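Local structure of sensor protein (Vibrio cholerae, 3BY9) at residues 152-166 and 174-186. The protein is the membrane-bound histidine kinase DctB, whose sensor domain, the part in this chain, binds C4-dicarboxylates such as succinate, and which probably autophosphorylates in a two-component system. Residues are numbered along the deposited sequence; the frame is centred on the assembly and turned at random.
Sequences LSAIEQGWQNKSSYF and VVFMSSQPAWLFH
Phe166 and Ser178 bring the two backbones together, their CA atoms 5.5 Å apart where the edge strand 165-169 of the four-stranded antiparallel sheet of the probably membrane-proximal domain meets the chain leaving strand 175-176. This is the link between the two PAS-like (PDC) domains of the sensor: the short helix 153-157 follows strand 141-150 of the five-stranded sheet and leads into the four-stranded one. A classic beta bulge, in which Phe176 and Met177 both face Ala168, lies at the corner. Beyond it Ser179 grips the strand with backbone and side chain: its N gives a bond to Phe166 O (3.1 Å), and its OG accepts one from Phe166 N (3.0 Å). That hydroxyl reaches the strand because chi1 of 59° sets it between its own N and carbonyl carbon; CB of the same serine rests against Trp159 CD1. The Phe166 ring takes Ser178 CA over one face, a CH-pi contact 4.1 Å from the centroid. Ser178 OG accepts from Gln180 N, an ST turn that shapes the bend. From the helix, Glu156 extends its chain so that OE2 receives Ser178 N at 2.9 Å, on the anti side and 27° out of the carboxylate plane. OE2 also forms a salt bridge with Arg128, whose NH1 bonds Phe176 O too, tying helix, corner and strand 128-138 together; the arginine would favour a charged carboxylate. Met177, here selenomethionine, packs against the helix, its SE 3.8 Å from Ile155 CG2, the two side chains crossing at about a right angle. Farther out, the Tyr165 and Trp183 rings meet obliquely, planes at 55°. At the end nearer the succinate-binding residues Tyr131 and Lys149, Leu152 CD1 touches Phe176 CE2 at 3.4 Å.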
loop_
_atom_site.group_PDB
_atom_site.type_symbol
_atom_site.label_atom_id
_atom_site.label_comp_id
_atom_site.label_asym_id
_atom_site.label_seq_id
_atom_site.Cartn_x
_atom_site.Cartn_y
_atom_site.Cartn_z
ATOM N N LEU A 152 -5.655 -4.625 2.439
ATOM C CA LEU A 152 -5.619 -3.578 3.482
ATOM C C LEU A 152 -6.726 -3.630 4.518
ATOM O O LEU A 152 -6.742 -2.815 5.445
ATOM C CB LEU A 152 -5.706 -2.232 2.828
ATOM C CG LEU A 152 -4.636 -2.053 1.762
ATOM C CD1 LEU A 152 -4.781 -0.684 1.159
ATOM C CD2 LEU A 152 -3.254 -2.212 2.375
ATOM N N SER A 153 -7.669 -4.546 4.377
ATOM C CA SER A 153 -8.791 -4.591 5.335
ATOM C C SER A 153 -8.434 -4.723 6.792
ATOM O O SER A 153 -9.018 -4.035 7.626
ATOM C CB SER A 153 -9.758 -5.731 4.980
ATOM O OG SER A 153 -10.263 -5.521 3.674
ATOM N N ALA A 154 -7.494 -5.601 7.135
ATOM C CA ALA A 154 -7.198 -5.751 8.554
ATOM C C ALA A 154 -6.634 -4.438 9.135
ATOM O O ALA A 154 -6.853 -4.136 10.313
ATOM C CB ALA A 154 -6.225 -6.939 8.791
ATOM N N ILE A 155 -5.912 -3.661 8.322
ATOM C CA ILE A 155 -5.402 -2.377 8.826
ATOM C C ILE A 155 -6.589 -1.418 9.002
ATOM O O ILE A 155 -6.810 -0.895 10.086
ATOM C CB ILE A 155 -4.376 -1.725 7.862
ATOM C CG1 ILE A 155 -3.046 -2.499 7.913
ATOM C CG2 ILE A 155 -4.109 -0.247 8.255
ATOM C CD1 ILE A 155 -1.935 -1.847 7.030
ATOM N N GLU A 156 -7.352 -1.175 7.937
ATOM C CA GLU A 156 -8.469 -0.243 8.060
ATOM C C GLU A 156 -9.471 -0.646 9.120
ATOM O O GLU A 156 -10.053 0.214 9.782
ATOM C CB GLU A 156 -9.162 -0.052 6.709
ATOM C CG GLU A 156 -8.294 0.731 5.725
ATOM C CD GLU A 156 -8.967 1.036 4.387
ATOM O OE1 GLU A 156 -9.743 0.188 3.867
ATOM O OE2 GLU A 156 -8.712 2.111 3.816
ATOM N N GLN A 157 -9.672 -1.951 9.303
ATOM C CA GLN A 157 -10.624 -2.431 10.304
ATOM C C GLN A 157 -10.158 -2.205 11.741
ATOM O O GLN A 157 -10.959 -2.290 12.686
ATOM C CB GLN A 157 -10.920 -3.919 10.057
ATOM C CG GLN A 157 -12.146 -4.198 9.151
ATOM C CD GLN A 157 -12.158 -3.448 7.802
ATOM O OE1 GLN A 157 -12.161 -2.215 7.755
ATOM N NE2 GLN A 157 -12.199 -4.205 6.703
ATOM N N GLY A 158 -8.871 -1.920 11.906
ATOM C CA GLY A 158 -8.305 -1.642 13.216
ATOM C C GLY A 158 -8.660 -0.249 13.730
ATOM O O GLY A 158 -8.379 0.089 14.885
ATOM N N TRP A 159 -9.250 0.584 12.883
ATOM C CA TRP A 159 -9.611 1.934 13.336
ATOM C C TRP A 159 -11.006 1.789 13.930
ATOM O O TRP A 159 -11.962 1.602 13.192
ATOM C CB TRP A 159 -9.708 2.918 12.170
ATOM C CG TRP A 159 -9.941 4.309 12.706
ATOM C CD1 TRP A 159 -11.123 4.976 12.792
ATOM C CD2 TRP A 159 -8.954 5.156 13.279
ATOM N NE1 TRP A 159 -10.940 6.207 13.389
ATOM C CE2 TRP A 159 -9.615 6.346 13.700
ATOM C CE3 TRP A 159 -7.583 5.036 13.479
ATOM C CZ2 TRP A 159 -8.951 7.391 14.303
ATOM C CZ3 TRP A 159 -6.911 6.090 14.090
ATOM C CH2 TRP A 159 -7.603 7.259 14.496
ATOM N N GLN A 160 -11.133 1.906 15.232
ATOM C CA GLN A 160 -12.462 1.698 15.770
ATOM C C GLN A 160 -13.115 2.904 16.394
ATOM O O GLN A 160 -14.262 2.852 16.826
ATOM C CB GLN A 160 -12.421 0.517 16.723
ATOM C CG GLN A 160 -12.360 -0.811 15.938
ATOM C CD GLN A 160 -13.658 -1.078 15.164
ATOM O OE1 GLN A 160 -14.726 -1.253 15.769
ATOM N NE2 GLN A 160 -13.573 -1.099 13.825
ATOM N N ASN A 161 -12.418 4.020 16.387
ATOM C CA ASN A 161 -13.006 5.221 16.938
ATOM C C ASN A 161 -14.210 5.718 16.146
ATOM O O ASN A 161 -14.140 5.843 14.920
ATOM C CB ASN A 161 -11.960 6.334 16.959
ATOM C CG ASN A 161 -12.515 7.602 17.458
ATOM O OD1 ASN A 161 -12.997 8.410 16.702
ATOM N ND2 ASN A 161 -12.451 7.806 18.780
ATOM N N LYS A 162 -15.300 6.042 16.850
ATOM C CA LYS A 162 -16.468 6.553 16.167
ATOM C C LYS A 162 -16.582 8.075 16.319
ATOM O O LYS A 162 -17.529 8.683 15.789
ATOM C CB LYS A 162 -17.724 5.835 16.702
ATOM C CG LYS A 162 -17.796 4.378 16.208
ATOM C CD LYS A 162 -18.129 4.358 14.719
ATOM C CE LYS A 162 -18.085 2.944 14.144
ATOM N NZ LYS A 162 -16.775 2.278 14.402
ATOM N N SER A 163 -15.600 8.692 16.999
ATOM C CA SER A 163 -15.618 10.129 17.202
ATOM C C SER A 163 -14.499 10.859 16.444
ATOM O O SER A 163 -14.425 12.081 16.503
ATOM C CB SER A 163 -15.489 10.442 18.738
ATOM O OG SER A 163 -14.297 9.890 19.262
ATOM N N SER A 164 -13.695 10.112 15.686
ATOM C CA SER A 164 -12.578 10.706 14.923
ATOM C C SER A 164 -12.349 9.798 13.704
ATOM O O SER A 164 -12.836 8.658 13.665
ATOM C CB SER A 164 -11.320 10.761 15.778
ATOM O OG SER A 164 -10.911 9.475 16.214
ATOM N N TYR A 165 -11.620 10.319 12.732
ATOM C CA TYR A 165 -11.383 9.599 11.493
ATOM C C TYR A 165 -9.926 9.513 11.236
ATOM O O TYR A 165 -9.139 10.290 11.802
ATOM C CB TYR A 165 -12.002 10.379 10.304
ATOM C CG TYR A 165 -13.478 10.666 10.458
ATOM C CD1 TYR A 165 -14.445 9.770 9.941
ATOM C CD2 TYR A 165 -13.898 11.742 11.243
ATOM C CE1 TYR A 165 -15.825 9.948 10.211
ATOM C CE2 TYR A 165 -15.277 11.899 11.554
ATOM C CZ TYR A 165 -16.208 10.989 11.024
ATOM O OH TYR A 165 -17.524 11.129 11.388
ATOM N N PHE A 166 -9.528 8.553 10.390
ATOM C CA PHE A 166 -8.104 8.582 10.032
ATOM C C PHE A 166 -7.959 8.532 8.525
ATOM O O PHE A 166 -8.855 8.088 7.793
ATOM C CB PHE A 166 -7.319 7.385 10.627
ATOM C CG PHE A 166 -7.277 6.183 9.713
ATOM C CD1 PHE A 166 -6.261 6.036 8.789
ATOM C CD2 PHE A 166 -8.303 5.233 9.750
ATOM C CE1 PHE A 166 -6.253 4.954 7.896
ATOM C CE2 PHE A 166 -8.306 4.151 8.861
ATOM C CZ PHE A 166 -7.260 4.018 7.925
ATOM N N VAL A 174 -2.381 12.224 -1.440
ATOM C CA VAL A 174 -3.517 11.421 -1.888
ATOM C C VAL A 174 -3.868 10.429 -0.745
ATOM O O VAL A 174 -2.982 9.786 -0.140
ATOM C CB VAL A 174 -3.187 10.618 -3.175
ATOM C CG1 VAL A 174 -4.389 9.719 -3.565
ATOM C CG2 VAL A 174 -2.899 11.602 -4.337
ATOM N N VAL A 175 -5.165 10.310 -0.464
ATOM C CA VAL A 175 -5.671 9.403 0.576
ATOM C C VAL A 175 -5.693 7.980 0.031
ATOM O O VAL A 175 -6.443 7.673 -0.888
ATOM C CB VAL A 175 -7.087 9.859 1.020
ATOM C CG1 VAL A 175 -7.652 8.871 2.021
ATOM C CG2 VAL A 175 -6.972 11.246 1.704
ATOM N N PHE A 176 -4.822 7.113 0.583
ATOM C CA PHE A 176 -4.716 5.724 0.137
ATOM C C PHE A 176 -5.497 4.776 1.055
ATOM O O PHE A 176 -5.941 3.734 0.590
ATOM C CB PHE A 176 -3.246 5.302 0.089
ATOM C CG PHE A 176 -3.061 3.914 -0.368
ATOM C CD1 PHE A 176 -3.434 3.553 -1.651
ATOM C CD2 PHE A 176 -2.591 2.954 0.498
ATOM C CE1 PHE A 176 -3.347 2.218 -2.087
ATOM C CE2 PHE A 176 -2.494 1.610 0.088
ATOM C CZ PHE A 176 -2.876 1.250 -1.209
HETATM N N MSE A 177 -5.628 5.117 2.354
HETATM C CA MSE A 177 -6.448 4.323 3.303
HETATM C C MSE A 177 -7.255 5.339 4.084
HETATM O O MSE A 177 -6.812 6.449 4.282
HETATM C CB MSE A 177 -5.582 3.504 4.280
HETATM C CG MSE A 177 -4.943 2.354 3.558
HETATM SE SE MSE A 177 -3.975 1.197 4.780
HETATM C CE MSE A 177 -2.559 2.284 5.225
ATOM N N SER A 178 -8.436 4.948 4.554
ATOM C CA SER A 178 -9.208 5.919 5.334
ATOM C C SER A 178 -10.359 5.200 6.043
ATOM O O SER A 178 -10.796 4.150 5.586
ATOM C CB SER A 178 -9.835 6.913 4.388
ATOM O OG SER A 178 -10.612 7.862 5.142
ATOM N N SER A 179 -10.819 5.764 7.162
ATOM C CA SER A 179 -12.018 5.224 7.792
ATOM C C SER A 179 -13.258 5.801 7.080
ATOM O O SER A 179 -14.390 5.400 7.390
ATOM C CB SER A 179 -12.026 5.535 9.301
ATOM O OG SER A 179 -11.988 6.951 9.591
ATOM N N GLN A 180 -13.086 6.743 6.144
ATOM C CA GLN A 180 -14.217 7.288 5.349
ATOM C C GLN A 180 -13.840 6.894 3.907
ATOM O O GLN A 180 -13.056 7.539 3.228
ATOM C CB GLN A 180 -14.365 8.812 5.549
ATOM C CG GLN A 180 -15.209 9.549 4.496
ATOM C CD GLN A 180 -16.551 8.880 4.157
ATOM O OE1 GLN A 180 -16.598 7.855 3.481
ATOM N NE2 GLN A 180 -17.643 9.481 4.605
ATOM N N PRO A 181 -14.410 5.798 3.415
ATOM C CA PRO A 181 -14.085 5.325 2.057
ATOM C C PRO A 181 -14.329 6.267 0.902
ATOM O O PRO A 181 -13.713 6.137 -0.167
ATOM C CB PRO A 181 -14.903 4.021 1.925
ATOM C CG PRO A 181 -15.053 3.574 3.357
ATOM C CD PRO A 181 -15.305 4.861 4.122
ATOM N N ALA A 182 -15.228 7.227 1.103
ATOM C CA ALA A 182 -15.518 8.181 0.045
ATOM C C ALA A 182 -14.305 9.061 -0.252
ATOM O O ALA A 182 -14.221 9.661 -1.320
ATOM C CB ALA A 182 -16.685 9.067 0.464
ATOM N N TRP A 183 -13.382 9.160 0.707
ATOM C CA TRP A 183 -12.196 10.030 0.515
ATOM C C TRP A 183 -11.051 9.274 -0.192
ATOM O O TRP A 183 -10.032 9.898 -0.573
ATOM C CB TRP A 183 -11.695 10.580 1.873
ATOM C CG TRP A 183 -12.705 11.423 2.666
ATOM C CD1 TRP A 183 -13.828 12.044 2.167
ATOM C CD2 TRP A 183 -12.654 11.748 4.056
ATOM N NE1 TRP A 183 -14.466 12.743 3.171
ATOM C CE2 TRP A 183 -13.772 12.576 4.341
ATOM C CE3 TRP A 183 -11.779 11.415 5.103
ATOM C CZ2 TRP A 183 -14.024 13.070 5.624
ATOM C CZ3 TRP A 183 -12.036 11.893 6.367
ATOM C CH2 TRP A 183 -13.160 12.716 6.622
ATOM N N LEU A 184 -11.193 7.966 -0.385
ATOM C CA LEU A 184 -10.114 7.198 -1.072
ATOM C C LEU A 184 -9.815 7.757 -2.450
ATOM O O LEU A 184 -10.725 8.082 -3.194
ATOM C CB LEU A 184 -10.483 5.708 -1.225
ATOM C CG LEU A 184 -10.538 4.942 0.116
ATOM C CD1 LEU A 184 -10.998 3.498 -0.178
ATOM C CD2 LEU A 184 -9.188 4.922 0.840
ATOM N N PHE A 185 -8.529 7.845 -2.792
ATOM C CA PHE A 185 -8.069 8.332 -4.078
ATOM C C PHE A 185 -8.383 9.824 -4.339
ATOM O O PHE A 185 -8.390 10.244 -5.488
ATOM C CB PHE A 185 -8.581 7.458 -5.234
ATOM C CG PHE A 185 -8.294 5.981 -5.054
ATOM C CD1 PHE A 185 -6.989 5.521 -4.924
ATOM C CD2 PHE A 185 -9.336 5.064 -4.977
ATOM C CE1 PHE A 185 -6.717 4.145 -4.704
ATOM C CE2 PHE A 185 -9.085 3.696 -4.759
ATOM C CZ PHE A 185 -7.766 3.244 -4.621
ATOM N N HIS A 186 -8.665 10.597 -3.283
ATOM C CA HIS A 186 -8.829 12.043 -3.418
ATOM C C HIS A 186 -7.606 12.646 -2.732
ATOM O O HIS A 186 -7.008 12.056 -1.824
ATOM C CB HIS A 186 -10.042 12.571 -2.661
ATOM C CG HIS A 186 -11.349 12.196 -3.275
ATOM N ND1 HIS A 186 -11.725 10.885 -3.502
ATOM C CD2 HIS A 186 -12.371 12.972 -3.711
ATOM C CE1 HIS A 186 -12.936 10.876 -4.042
ATOM N NE2 HIS A 186 -13.348 12.128 -4.175
#